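Local atomic coordinates of hypothetical protein TM1010 (Thermotoga maritima, PDB entry 2F4P), a protein that is of unknown function but belongs to the cupin superfamily, whose conserved domain is a beta-barrel of two antiparallel sheets. Residues V53-G58 / H105-A110; R60-S65 / L132-E137; Q70-T75 / D95-P100; G79-R84 / P101-W106. All blocks are in the same frame, centred on the assembly; numbering follows the deposited sequence.

From the N terminus, segment 53-58 opens first and closes with 105-110 as interaction 1, bridging strand 49-55 of one sheet and strand 105-109 of the other. Interaction 2 starts at 60-65, before that loop is shut, and ends at 132-137, so interactions 1 and 2 cross; it binds the run leading to helix 137-144 onto the second sheet. Interaction 3 (70-75 with 95-100), an edge pair of the first sheet, lies within both loops. Interaction 4 (79-84 with 101-106), in the second sheet, crosses interaction 3, lies within the loop of interaction 2 and ends on the same strand as interaction 1, sharing His105 and Trp106. His105 meets Gln70 of interaction 3 between the sheets.

Interaction 1: V53-G58 / H105-A110; sequences VVFEPG and HWHGAA
Phe55 lays its ring against the backbone of Gly108, whose CA stands over the centre of one face, 3.9 Å from the ring centroid, in a CH-pi contact. Phe55 CG lies beside the backbone N and opposite the carbonyl carbon (chi1 -66°), which turns the ring onto Gly108. The far end of the same ring reaches His107: Phe55 CZ comes within 3.8 Å of His107 ND1, and the two rings meet obliquely with their planes 75° apart. Nearer the backbone, Phe55 CB packs on Ala109 CB at 3.7 Å. Ala109 CB also lies 3.3 Å from Glu56 O, in the turn that follows. A single hydrogen bond joins the ends of the segments, from Gly58 N to Ala110 O at 2.9 Å, with the donor above the carbonyl plane; Pro57 CA adds a CA-H...O contact to the same oxygen. The positive phi of Gly58 suits glycine and turns the chain here. In the next shell, the His107 imidazole bonds through NE2 to an unidentified ligand and meets the ring of His117, in the interior of this cupin barrel. Strands 53-55 and 105-109 run 68° apart and belong to facing sheets; strand 115-121 flanks Phe55 through Leu115, while Tyr140 of helix 137-144 bonds to Ala109 O.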
loop_
_atom_site.group_PDB
_atom_site.type_symbol
_atom_site.label_atom_id
_atom_site.label_comp_id
_atom_site.label_asym_id
_atom_site.label_seq_id
_atom_site.Cartn_x
_atom_site.Cartn_y
_atom_site.Cartn_z
ATOM N N VAL A 53 -7.127 -3.798 6.339
ATOM C CA VAL A 53 -8.272 -3.696 7.261
ATOM C C VAL A 53 -9.570 -4.151 6.579
ATOM O O VAL A 53 -9.846 -3.751 5.439
ATOM C CB VAL A 53 -8.506 -2.242 7.744
ATOM C CG1 VAL A 53 -9.456 -2.202 8.992
ATOM C CG2 VAL A 53 -7.193 -1.540 8.030
ATOM N N VAL A 54 -10.367 -4.960 7.274
ATOM C CA VAL A 54 -11.746 -5.243 6.854
ATOM C C VAL A 54 -12.699 -4.665 7.882
ATOM O O VAL A 54 -12.580 -4.981 9.075
ATOM C CB VAL A 54 -12.042 -6.754 6.768
ATOM C CG1 VAL A 54 -13.472 -6.986 6.236
ATOM C CG2 VAL A 54 -11.001 -7.450 5.909
ATOM N N PHE A 55 -13.619 -3.818 7.422
ATOM C CA PHE A 55 -14.728 -3.302 8.233
ATOM C C PHE A 55 -15.978 -4.044 7.764
ATOM O O PHE A 55 -16.349 -3.961 6.590
ATOM C CB PHE A 55 -14.990 -1.833 7.972
ATOM C CG PHE A 55 -13.881 -0.908 8.404
ATOM C CD1 PHE A 55 -12.812 -0.658 7.571
ATOM C CD2 PHE A 55 -13.933 -0.287 9.620
ATOM C CE1 PHE A 55 -11.779 0.194 7.975
ATOM C CE2 PHE A 55 -12.934 0.545 10.029
ATOM C CZ PHE A 55 -11.848 0.801 9.181
ATOM N N GLU A 56 -16.657 -4.732 8.672
ATOM C CA GLU A 56 -17.976 -5.294 8.332
ATOM C C GLU A 56 -18.990 -4.162 8.216
ATOM O O GLU A 56 -18.750 -3.078 8.717
ATOM C CB GLU A 56 -18.419 -6.280 9.402
ATOM C CG GLU A 56 -17.489 -7.499 9.513
ATOM C CD GLU A 56 -17.309 -8.251 8.233
ATOM O OE1 GLU A 56 -18.261 -8.313 7.410
ATOM O OE2 GLU A 56 -16.209 -8.826 8.052
ATOM N N PRO A 57 -20.138 -4.411 7.561
ATOM C CA PRO A 57 -21.098 -3.326 7.399
ATOM C C PRO A 57 -21.409 -2.614 8.713
ATOM O O PRO A 57 -21.610 -3.254 9.743
ATOM C CB PRO A 57 -22.329 -4.028 6.817
ATOM C CG PRO A 57 -21.820 -5.199 6.129
ATOM C CD PRO A 57 -20.598 -5.654 6.916
ATOM N N GLY A 58 -21.386 -1.284 8.675
ATOM C CA GLY A 58 -21.702 -0.473 9.829
ATOM C C GLY A 58 -20.491 -0.171 10.714
ATOM O O GLY A 58 -20.572 0.662 11.608
ATOM N N HIS A 105 -10.543 12.709 11.347
ATOM C CA HIS A 105 -11.393 12.021 10.356
ATOM C C HIS A 105 -11.824 10.656 10.910
ATOM O O HIS A 105 -11.341 10.202 11.963
ATOM C CB HIS A 105 -10.597 11.804 9.077
ATOM C CG HIS A 105 -9.500 10.814 9.265
ATOM N ND1 HIS A 105 -8.299 11.165 9.848
ATOM C CD2 HIS A 105 -9.460 9.476 9.082
ATOM C CE1 HIS A 105 -7.543 10.088 9.958
ATOM N NE2 HIS A 105 -8.227 9.053 9.511
ATOM N N TRP A 106 -12.767 10.043 10.237
ATOM C CA TRP A 106 -13.027 8.611 10.451
ATOM C C TRP A 106 -13.184 7.972 9.101
ATOM O O TRP A 106 -13.437 8.669 8.101
ATOM C CB TRP A 106 -14.266 8.379 11.310
ATOM C CG TRP A 106 -15.557 8.860 10.703
ATOM C CD1 TRP A 106 -16.077 10.102 10.821
ATOM C CD2 TRP A 106 -16.480 8.111 9.893
ATOM N NE1 TRP A 106 -17.275 10.180 10.157
ATOM C CE2 TRP A 106 -17.543 8.978 9.566
ATOM C CE3 TRP A 106 -16.537 6.778 9.446
ATOM C CZ2 TRP A 106 -18.653 8.566 8.799
ATOM C CZ3 TRP A 106 -17.627 6.367 8.675
ATOM C CH2 TRP A 106 -18.674 7.254 8.364
ATOM N N HIS A 107 -13.020 6.651 9.063
ATOM C CA HIS A 107 -13.409 5.898 7.874
ATOM C C HIS A 107 -14.048 4.591 8.280
ATOM O O HIS A 107 -13.882 4.117 9.398
ATOM C CB HIS A 107 -12.211 5.660 6.919
ATOM C CG HIS A 107 -10.953 5.176 7.582
ATOM N ND1 HIS A 107 -10.513 3.870 7.469
ATOM C CD2 HIS A 107 -10.030 5.819 8.324
ATOM C CE1 HIS A 107 -9.389 3.728 8.144
ATOM N NE2 HIS A 107 -9.080 4.891 8.689
ATOM N N GLY A 108 -14.751 3.977 7.346
ATOM C CA GLY A 108 -15.386 2.715 7.663
ATOM C C GLY A 108 -16.298 2.230 6.587
ATOM O O GLY A 108 -16.364 2.789 5.506
ATOM N N ALA A 109 -17.045 1.178 6.909
ATOM C CA ALA A 109 -17.854 0.527 5.910
ATOM C C ALA A 109 -19.148 1.266 5.716
ATOM O O ALA A 109 -19.581 2.060 6.563
ATOM C CB ALA A 109 -18.130 -0.894 6.313
ATOM N N ALA A 110 -19.789 0.965 4.598
ATOM C CA ALA A 110 -21.180 1.318 4.382
ATOM C C ALA A 110 -22.104 0.533 5.336
ATOM O O ALA A 110 -21.704 -0.479 5.905
ATOM C CB ALA A 110 -21.557 1.024 2.918
#

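Interaction 2: R60-S65 / L132-E137; sequences RTHWHS and LGSVTE
Two backbone hydrogen bonds pin Trp63 to the segment 132-137: Trp63 N gives to Gly133 O at 2.8 Å, and Leu132 N gives to Trp63 O at 2.8 Å. The charged link lies at the other end. Arg60 NH2 donates almost straight (174°) to Val135 O, 2.7 Å away and in the guanidinium plane, and also makes a salt bridge to Glu137 OE1, its hydrogen bond weak at 3.4 Å; the carboxylate stands nearly perpendicular to the guanidinium. Arg60 bends at chi2 (-101°), which brings its planar end alongside this loop. In the cupin barrel, strand 60-65 is broken at His62 and Trp63, and the irregular run 132-137 covers the break before helix 137-144, which Thr136 N-caps through Glu139 N. Val135 CG2 sits over the five-membered ring of Trp63, 3.8 Å from its centroid, while the indole NE1 is bonded to Glu139. Ser134 CA lies over a face of the His62 imidazole, 4.0 Å from the centroid. A water bridges Thr61 O and Val135 N. Inside segment 60-65, Thr61 OG1 and His64 ND1 both donate to His62 O, from opposite faces of its carbonyl plane.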
loop_
_atom_site.group_PDB
_atom_site.type_symbol
_atom_site.label_atom_id
_atom_site.label_comp_id
_atom_site.label_asym_id
_atom_site.label_seq_id
_atom_site.Cartn_x
_atom_site.Cartn_y
_atom_site.Cartn_z
ATOM N N ARG A 60 -16.681 1.090 11.815
ATOM C CA ARG A 60 -15.867 2.250 11.490
ATOM C C ARG A 60 -14.939 2.627 12.611
ATOM O O ARG A 60 -15.160 2.290 13.777
ATOM C CB ARG A 60 -16.747 3.450 11.163
ATOM C CG ARG A 60 -17.469 4.102 12.342
ATOM C CD ARG A 60 -18.870 3.691 12.417
ATOM N NE ARG A 60 -19.655 4.353 13.479
ATOM C CZ ARG A 60 -20.927 4.048 13.745
ATOM N NH1 ARG A 60 -21.551 3.101 13.054
ATOM N NH2 ARG A 60 -21.576 4.668 14.713
ATOM N N THR A 61 -13.933 3.409 12.269
ATOM C CA THR A 61 -13.033 3.913 13.249
ATOM C C THR A 61 -13.762 4.950 14.100
ATOM O O THR A 61 -14.778 5.552 13.682
ATOM C CB THR A 61 -11.789 4.610 12.586
ATOM O OG1 THR A 61 -12.207 5.828 11.940
ATOM C CG2 THR A 61 -11.141 3.728 11.561
ATOM N N HIS A 62 -13.224 5.182 15.286
ATOM C CA HIS A 62 -13.502 6.428 16.004
ATOM C C HIS A 62 -12.927 7.608 15.218
ATOM O O HIS A 62 -12.104 7.432 14.292
ATOM C CB HIS A 62 -12.875 6.367 17.390
ATOM C CG HIS A 62 -13.513 5.356 18.287
ATOM N ND1 HIS A 62 -13.146 5.194 19.605
ATOM C CD2 HIS A 62 -14.501 4.457 18.058
ATOM C CE1 HIS A 62 -13.883 4.245 20.149
ATOM N NE2 HIS A 62 -14.706 3.774 19.229
ATOM N N TRP A 63 -13.307 8.820 15.610
ATOM C CA TRP A 63 -12.578 10.007 15.137
ATOM C C TRP A 63 -11.123 9.940 15.613
ATOM O O TRP A 63 -10.852 9.608 16.778
ATOM C CB TRP A 63 -13.211 11.287 15.665
ATOM C CG TRP A 63 -14.586 11.596 15.176
ATOM C CD1 TRP A 63 -15.757 11.343 15.827
ATOM C CD2 TRP A 63 -14.950 12.237 13.937
ATOM N NE1 TRP A 63 -16.810 11.795 15.093
ATOM C CE2 TRP A 63 -16.352 12.329 13.917
ATOM C CE3 TRP A 63 -14.227 12.702 12.829
ATOM C CZ2 TRP A 63 -17.050 12.915 12.856
ATOM C CZ3 TRP A 63 -14.930 13.295 11.771
ATOM C CH2 TRP A 63 -16.311 13.409 11.804
ATOM N N HIS A 64 -10.188 10.301 14.729
ATOM C CA HIS A 64 -8.801 10.326 15.083
ATOM C C HIS A 64 -7.987 11.114 14.047
ATOM O O HIS A 64 -8.489 11.471 12.984
ATOM C CB HIS A 64 -8.279 8.891 15.220
ATOM C CG HIS A 64 -8.280 8.100 13.951
ATOM N ND1 HIS A 64 -9.432 7.768 13.261
ATOM C CD2 HIS A 64 -7.259 7.518 13.282
ATOM C CE1 HIS A 64 -9.108 7.040 12.202
ATOM N NE2 HIS A 64 -7.797 6.873 12.195
ATOM N N SER A 65 -6.725 11.331 14.358
ATOM C CA SER A 65 -5.775 11.936 13.436
ATOM C C SER A 65 -4.398 11.279 13.603
ATOM O O SER A 65 -4.079 10.685 14.665
ATOM C CB SER A 65 -5.685 13.460 13.693
ATOM O OG SER A 65 -5.030 13.734 14.930
ATOM N N LEU A 132 -9.798 10.048 19.352
ATOM C CA LEU A 132 -10.804 10.920 19.943
ATOM C C LEU A 132 -12.111 10.112 20.169
ATOM O O LEU A 132 -12.053 8.911 20.439
ATOM C CB LEU A 132 -10.985 12.157 19.062
ATOM C CG LEU A 132 -9.637 12.821 18.707
ATOM C CD1 LEU A 132 -9.758 13.875 17.634
ATOM C CD2 LEU A 132 -8.961 13.418 19.937
ATOM N N GLY A 133 -13.270 10.747 20.045
ATOM C CA GLY A 133 -14.538 10.082 20.318
ATOM C C GLY A 133 -15.042 9.153 19.237
ATOM O O GLY A 133 -14.597 9.194 18.093
ATOM N N SER A 134 -15.999 8.310 19.613
ATOM C CA SER A 134 -16.736 7.495 18.661
ATOM C C SER A 134 -17.476 8.353 17.668
ATOM O O SER A 134 -17.837 9.503 17.968
ATOM C CB SER A 134 -17.778 6.655 19.416
ATOM O OG SER A 134 -17.111 5.663 20.128
ATOM N N VAL A 135 -17.734 7.781 16.497
ATOM C CA VAL A 135 -18.618 8.371 15.539
ATOM C C VAL A 135 -20.004 7.899 15.981
ATOM O O VAL A 135 -20.293 6.694 16.035
ATOM C CB VAL A 135 -18.293 7.963 14.101
ATOM C CG1 VAL A 135 -19.275 8.608 13.113
ATOM C CG2 VAL A 135 -16.826 8.350 13.726
ATOM N N THR A 136 -20.855 8.852 16.337
ATOM C CA THR A 136 -22.130 8.519 16.913
ATOM C C THR A 136 -23.067 7.921 15.872
ATOM O O THR A 136 -22.853 8.059 14.682
ATOM C CB THR A 136 -22.786 9.754 17.542
ATOM O OG1 THR A 136 -23.013 10.752 16.537
ATOM C CG2 THR A 136 -21.897 10.319 18.636
ATOM N N GLU A 137 -24.130 7.267 16.320
ATOM C CA GLU A 137 -25.069 6.709 15.353
ATOM C C GLU A 137 -25.702 7.803 14.492
ATOM O O GLU A 137 -25.938 7.595 13.305
ATOM C CB GLU A 137 -26.135 5.847 16.033
ATOM C CG GLU A 137 -25.598 4.529 16.619
ATOM C CD GLU A 137 -24.902 3.591 15.604
ATOM O OE1 GLU A 137 -24.847 3.872 14.378
ATOM O OE2 GLU A 137 -24.391 2.543 16.053
HETATM O O HOH W 1 -24.404 1.205 12.610
HETATM O O HOH W 2 -16.894 5.293 15.573
HETATM O O HOH W 3 -11.129 6.639 20.592
#

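Interaction 3: Q70-T75 / D95-P100; sequences QILIVT and DVVEIP
Five backbone hydrogen bonds join Gln70-Thr75 to Asp95-Pro100, an antiparallel pair at one edge of a cupin barrel sheet. Gln70 and Leu72 each exchange two, with Ile99 and Val97; the Leu72 N to Val97 O and Val97 N to Leu72 O bonds both measure 2.9 Å. Val74 N adds a straight bond (174°) to Asp95 O at 3.0 Å, just before strand 96-99 begins. CA-H...O contacts lie between them, such as Val96 CA to Leu72 O at 3.2 Å. Gln70, Leu72, Val97 and Ile99 face the barrel interior, where Gln70 is bonded through NE2 to Tyr51 and an unidentified ligand, and weakly through OE1 to His105. Ile71, Ile73, Val96 and Glu98 face the second subunit, whose Val39 packs on Ile71 and Val96. Ile71 CG2 touches Val96 CG1 at 4.2 Å on that face. On the interior one, the extended Gln70 chain (chi1 179°) runs beside Ile99, and Ile99 CD1 touches both neighbours, 3.8 Å from Leu72 CG and 3.6 Å from Gln70 OE1.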
loop_
_atom_site.group_PDB
_atom_site.type_symbol
_atom_site.label_atom_id
_atom_site.label_comp_id
_atom_site.label_asym_id
_atom_site.label_seq_id
_atom_site.Cartn_x
_atom_site.Cartn_y
_atom_site.Cartn_z
ATOM N N GLN A 70 -1.853 9.848 6.531
ATOM C CA GLN A 70 -2.260 8.478 6.219
ATOM C C GLN A 70 -2.746 8.426 4.777
ATOM O O GLN A 70 -3.279 9.413 4.262
ATOM C CB GLN A 70 -3.359 8.057 7.239
ATOM C CG GLN A 70 -3.945 6.646 7.067
ATOM C CD GLN A 70 -4.963 6.273 8.191
ATOM O OE1 GLN A 70 -5.829 7.089 8.605
ATOM N NE2 GLN A 70 -4.832 5.057 8.703
ATOM N N ILE A 71 -2.533 7.273 4.122
ATOM C CA ILE A 71 -3.010 7.011 2.779
ATOM C C ILE A 71 -3.872 5.740 2.840
ATOM O O ILE A 71 -3.433 4.728 3.392
ATOM C CB ILE A 71 -1.833 6.806 1.796
ATOM C CG1 ILE A 71 -1.039 8.110 1.612
ATOM C CG2 ILE A 71 -2.339 6.292 0.415
ATOM C CD1 ILE A 71 0.372 7.872 1.112
ATOM N N LEU A 72 -5.084 5.795 2.298
ATOM C CA LEU A 72 -5.939 4.609 2.185
ATOM C C LEU A 72 -6.048 4.204 0.724
ATOM O O LEU A 72 -6.165 5.059 -0.162
ATOM C CB LEU A 72 -7.354 4.876 2.690
ATOM C CG LEU A 72 -7.517 5.601 4.024
ATOM C CD1 LEU A 72 -8.992 5.667 4.372
ATOM C CD2 LEU A 72 -6.742 4.911 5.118
ATOM N N ILE A 73 -6.010 2.893 0.491
ATOM C CA ILE A 73 -6.160 2.320 -0.833
ATOM C C ILE A 73 -7.232 1.256 -0.731
ATOM O O ILE A 73 -7.017 0.229 -0.092
ATOM C CB ILE A 73 -4.850 1.687 -1.325
ATOM C CG1 ILE A 73 -3.711 2.714 -1.314
ATOM C CG2 ILE A 73 -5.053 1.117 -2.700
ATOM C CD1 ILE A 73 -2.340 2.104 -1.584
ATOM N N VAL A 74 -8.389 1.526 -1.323
ATOM C CA VAL A 74 -9.557 0.657 -1.202
ATOM C C VAL A 74 -9.459 -0.486 -2.185
ATOM O O VAL A 74 -9.288 -0.271 -3.383
ATOM C CB VAL A 74 -10.857 1.454 -1.429
ATOM C CG1 VAL A 74 -12.078 0.555 -1.226
ATOM C CG2 VAL A 74 -10.878 2.674 -0.509
ATOM N N THR A 75 -9.555 -1.705 -1.673
ATOM C CA THR A 75 -9.397 -2.896 -2.504
ATOM C C THR A 75 -10.700 -3.632 -2.764
ATOM O O THR A 75 -10.778 -4.397 -3.719
ATOM C CB THR A 75 -8.380 -3.886 -1.896
ATOM O OG1 THR A 75 -8.806 -4.307 -0.596
ATOM C CG2 THR A 75 -7.038 -3.243 -1.760
ATOM N N ASP A 95 -10.141 3.438 -5.079
ATOM C CA ASP A 95 -10.042 4.802 -4.579
ATOM C C ASP A 95 -8.813 4.935 -3.696
ATOM O O ASP A 95 -8.416 3.995 -2.987
ATOM C CB ASP A 95 -11.293 5.196 -3.783
ATOM C CG ASP A 95 -12.501 5.468 -4.688
ATOM O OD1 ASP A 95 -12.340 5.497 -5.931
ATOM O OD2 ASP A 95 -13.624 5.615 -4.165
ATOM N N VAL A 96 -8.207 6.104 -3.771
ATOM C CA VAL A 96 -7.070 6.422 -2.961
ATOM C C VAL A 96 -7.414 7.690 -2.181
ATOM O O VAL A 96 -7.767 8.701 -2.777
ATOM C CB VAL A 96 -5.834 6.674 -3.823
ATOM C CG1 VAL A 96 -4.676 7.180 -2.943
ATOM C CG2 VAL A 96 -5.464 5.386 -4.584
ATOM N N VAL A 97 -7.285 7.621 -0.860
ATOM C CA VAL A 97 -7.546 8.738 0.027
ATOM C C VAL A 97 -6.254 9.248 0.658
ATOM O O VAL A 97 -5.563 8.496 1.353
ATOM C CB VAL A 97 -8.514 8.340 1.163
ATOM C CG1 VAL A 97 -8.902 9.570 1.957
ATOM C CG2 VAL A 97 -9.714 7.621 0.599
ATOM N N GLU A 98 -5.929 10.505 0.385
ATOM C CA GLU A 98 -4.795 11.176 1.022
ATOM C C GLU A 98 -5.292 11.942 2.243
ATOM O O GLU A 98 -6.052 12.914 2.108
ATOM C CB GLU A 98 -4.149 12.131 0.046
ATOM C CG GLU A 98 -3.464 11.436 -1.099
ATOM C CD GLU A 98 -2.751 12.419 -2.024
ATOM O OE1 GLU A 98 -2.651 13.634 -1.705
ATOM O OE2 GLU A 98 -2.316 11.951 -3.077
ATOM N N ILE A 99 -4.887 11.501 3.420
ATOM C CA ILE A 99 -5.339 12.106 4.677
ATOM C C ILE A 99 -4.194 12.931 5.257
ATOM O O ILE A 99 -3.210 12.365 5.767
ATOM C CB ILE A 99 -5.801 11.042 5.687
ATOM C CG1 ILE A 99 -6.806 10.084 5.029
ATOM C CG2 ILE A 99 -6.377 11.707 6.968
ATOM C CD1 ILE A 99 -7.185 8.909 5.871
ATOM N N PRO A 100 -4.297 14.263 5.173
ATOM C CA PRO A 100 -3.147 15.032 5.590
ATOM C C PRO A 100 -2.833 14.974 7.081
ATOM O O PRO A 100 -3.700 14.633 7.900
ATOM C CB PRO A 100 -3.477 16.469 5.136
ATOM C CG PRO A 100 -4.634 16.337 4.234
ATOM C CD PRO A 100 -5.386 15.149 4.710
#

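Interaction 4: G79-R84 / P101-W106; sequences GFYQER and PNVVHW. With EDO (1,2-ethanediol), chain F; EDO (1,2-ethanediol), chain G.
In the second sheet of the cupin barrel, strand 78-83 pairs antiparallel with the start of strand 105-109, and Gln82 meets Trp106 as a hydrogen-bonded pair. Gln82 N gives to Trp106 O at 3.0 Å and Trp106 N returns the bond to Gln82 O. Their side chains repeat the link: Trp106 NE1 donates to Gln82 OE1 at 2.9 Å, in the amide plane and on a lone pair, with the oxygen at the indole edge. The extended Gln82 chain, CG opposite the backbone N (chi1 -179°), carries the amide to that N-H, its plane 74° from the ring. The other amide atom, NE2, bonds to Lys86 O and to a 1,2-ethanediol. Further along the indole, Trp106 CH2 rests on Phe80 CB at 3.9 Å, and Ala143 of helix 137-144 also packs on the ring. On the sheet's other face Tyr81 and His105 meet obliquely, Tyr81 CE1 lying 3.7 Å from His105 CB. The phenol is tethered by Tyr81 OH to Glu83 OE2, a 2.6 Å bond to the anti lone pair, and the imidazole by a bond from His105 ND1 to Val103 O, an oxygen that lies in the ring plane. Past the last bridge, Arg84 N bonds Val104 O at 2.9 Å, while the Arg84 side chain runs beside that of Val104 and makes a cation-pi contact with Trp63. A second 1,2-ethanediol takes the Glu83 N-H through its O2, almost straight at 178°.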
loop_
_atom_site.group_PDB
_atom_site.type_symbol
_atom_site.label_atom_id
_atom_site.label_comp_id
_atom_site.label_asym_id
_atom_site.label_seq_id
_atom_site.Cartn_x
_atom_site.Cartn_y
_atom_site.Cartn_z
ATOM N N GLY A 79 -17.343 2.011 1.264
ATOM C CA GLY A 79 -17.226 2.679 2.533
ATOM C C GLY A 79 -17.345 4.168 2.458
ATOM O O GLY A 79 -17.746 4.727 1.450
ATOM N N PHE A 80 -16.961 4.792 3.556
ATOM C CA PHE A 80 -17.039 6.227 3.735
ATOM C C PHE A 80 -15.803 6.740 4.429
ATOM O O PHE A 80 -15.235 6.057 5.293
ATOM C CB PHE A 80 -18.258 6.601 4.579
ATOM C CG PHE A 80 -19.527 6.384 3.874
ATOM C CD1 PHE A 80 -20.100 5.114 3.838
ATOM C CD2 PHE A 80 -20.149 7.413 3.206
ATOM C CE1 PHE A 80 -21.302 4.904 3.154
ATOM C CE2 PHE A 80 -21.329 7.206 2.531
ATOM C CZ PHE A 80 -21.910 5.943 2.507
ATOM N N TYR A 81 -15.407 7.946 4.017
ATOM C CA TYR A 81 -14.368 8.733 4.645
ATOM C C TYR A 81 -14.944 10.120 4.955
ATOM O O TYR A 81 -15.587 10.719 4.123
ATOM C CB TYR A 81 -13.161 8.863 3.717
ATOM C CG TYR A 81 -12.126 9.894 4.124
ATOM C CD1 TYR A 81 -11.282 9.688 5.210
ATOM C CD2 TYR A 81 -12.010 11.104 3.433
ATOM C CE1 TYR A 81 -10.335 10.615 5.572
ATOM C CE2 TYR A 81 -11.058 12.051 3.806
ATOM C CZ TYR A 81 -10.221 11.801 4.875
ATOM O OH TYR A 81 -9.267 12.727 5.255
ATOM N N GLN A 82 -14.716 10.612 6.163
ATOM C CA GLN A 82 -15.201 11.924 6.539
ATOM C C GLN A 82 -14.218 12.660 7.416
ATOM O O GLN A 82 -13.773 12.130 8.434
ATOM C CB GLN A 82 -16.520 11.815 7.271
ATOM C CG GLN A 82 -17.100 13.199 7.677
ATOM C CD GLN A 82 -18.547 13.112 8.131
ATOM O OE1 GLN A 82 -18.885 12.345 9.045
ATOM N NE2 GLN A 82 -19.414 13.916 7.512
ATOM N N GLU A 83 -13.927 13.900 7.026
ATOM C CA GLU A 83 -13.189 14.852 7.847
ATOM C C GLU A 83 -14.131 15.654 8.740
ATOM O O GLU A 83 -15.264 15.946 8.376
ATOM C CB GLU A 83 -12.362 15.782 6.943
ATOM C CG GLU A 83 -11.304 15.007 6.174
ATOM C CD GLU A 83 -10.553 15.799 5.153
ATOM O OE1 GLU A 83 -10.777 17.021 5.090
ATOM O OE2 GLU A 83 -9.692 15.194 4.459
ATOM N N ARG A 84 -13.653 15.992 9.931
ATOM C CA ARG A 84 -14.443 16.781 10.876
ATOM C C ARG A 84 -15.032 18.011 10.185
ATOM O O ARG A 84 -14.307 18.794 9.582
ATOM C CB ARG A 84 -13.536 17.187 12.041
ATOM C CG ARG A 84 -14.211 17.808 13.196
ATOM C CD ARG A 84 -13.744 17.124 14.500
ATOM N NE ARG A 84 -14.750 16.178 14.896
ATOM C CZ ARG A 84 -14.705 15.326 15.919
ATOM N NH1 ARG A 84 -13.655 15.178 16.718
ATOM N NH2 ARG A 84 -15.757 14.567 16.093
ATOM N N PRO A 101 -1.587 15.303 7.425
ATOM C CA PRO A 101 -1.165 15.362 8.821
ATOM C C PRO A 101 -2.160 16.122 9.704
ATOM O O PRO A 101 -2.592 17.207 9.328
ATOM C CB PRO A 101 0.170 16.083 8.737
ATOM C CG PRO A 101 0.696 15.684 7.388
ATOM C CD PRO A 101 -0.510 15.716 6.517
ATOM N N ASN A 102 -2.546 15.495 10.822
ATOM C CA ASN A 102 -3.367 16.069 11.882
ATOM C C ASN A 102 -4.817 16.315 11.544
ATOM O O ASN A 102 -5.573 16.779 12.411
ATOM C CB ASN A 102 -2.745 17.361 12.416
ATOM C CG ASN A 102 -1.320 17.180 12.802
ATOM O OD1 ASN A 102 -0.998 16.335 13.656
ATOM N ND2 ASN A 102 -0.442 17.916 12.149
ATOM N N VAL A 103 -5.245 15.943 10.334
ATOM C CA VAL A 103 -6.652 16.112 9.963
ATOM C C VAL A 103 -7.493 15.070 10.733
ATOM O O VAL A 103 -7.201 13.869 10.699
ATOM C CB VAL A 103 -6.858 16.057 8.440
ATOM C CG1 VAL A 103 -8.362 16.001 8.058
ATOM C CG2 VAL A 103 -6.223 17.270 7.784
ATOM N N VAL A 104 -8.510 15.542 11.433
ATOM C CA VAL A 104 -9.375 14.667 12.217
ATOM C C VAL A 104 -10.421 14.036 11.310
ATOM O O VAL A 104 -11.069 14.732 10.534
ATOM C CB VAL A 104 -9.971 15.393 13.433
ATOM C CG1 VAL A 104 -10.979 14.452 14.155
ATOM C CG2 VAL A 104 -8.849 15.843 14.371
ATOM N N HIS A 105 -10.543 12.709 11.347
ATOM C CA HIS A 105 -11.393 12.021 10.356
ATOM C C HIS A 105 -11.824 10.656 10.910
ATOM O O HIS A 105 -11.341 10.202 11.963
ATOM C CB HIS A 105 -10.597 11.804 9.077
ATOM C CG HIS A 105 -9.500 10.814 9.265
ATOM N ND1 HIS A 105 -8.299 11.165 9.848
ATOM C CD2 HIS A 105 -9.460 9.476 9.082
ATOM C CE1 HIS A 105 -7.543 10.088 9.958
ATOM N NE2 HIS A 105 -8.227 9.053 9.511
ATOM N N TRP A 106 -12.767 10.043 10.237
ATOM C CA TRP A 106 -13.027 8.611 10.451
ATOM C C TRP A 106 -13.184 7.972 9.101
ATOM O O TRP A 106 -13.437 8.669 8.101
ATOM C CB TRP A 106 -14.266 8.379 11.310
ATOM C CG TRP A 106 -15.557 8.860 10.703
ATOM C CD1 TRP A 106 -16.077 10.102 10.821
ATOM C CD2 TRP A 106 -16.480 8.111 9.893
ATOM N NE1 TRP A 106 -17.275 10.180 10.157
ATOM C CE2 TRP A 106 -17.543 8.978 9.566
ATOM C CE3 TRP A 106 -16.537 6.778 9.446
ATOM C CZ2 TRP A 106 -18.653 8.566 8.799
ATOM C CZ3 TRP A 106 -17.627 6.367 8.675
ATOM C CH2 TRP A 106 -18.674 7.254 8.364
HETATM C C1 EDO F . -13.478 15.043 2.488
HETATM O O1 EDO F . -13.026 14.245 1.389
HETATM C C2 EDO F . -14.299 14.088 3.339
HETATM O O2 EDO F . -14.868 14.740 4.466
HETATM C C1 EDO G . -22.284 13.571 5.840
HETATM O O1 EDO G . -21.812 13.943 4.563
HETATM C C2 EDO G . -22.456 14.739 6.786
HETATM O O2 EDO G . -22.429 14.191 8.099
#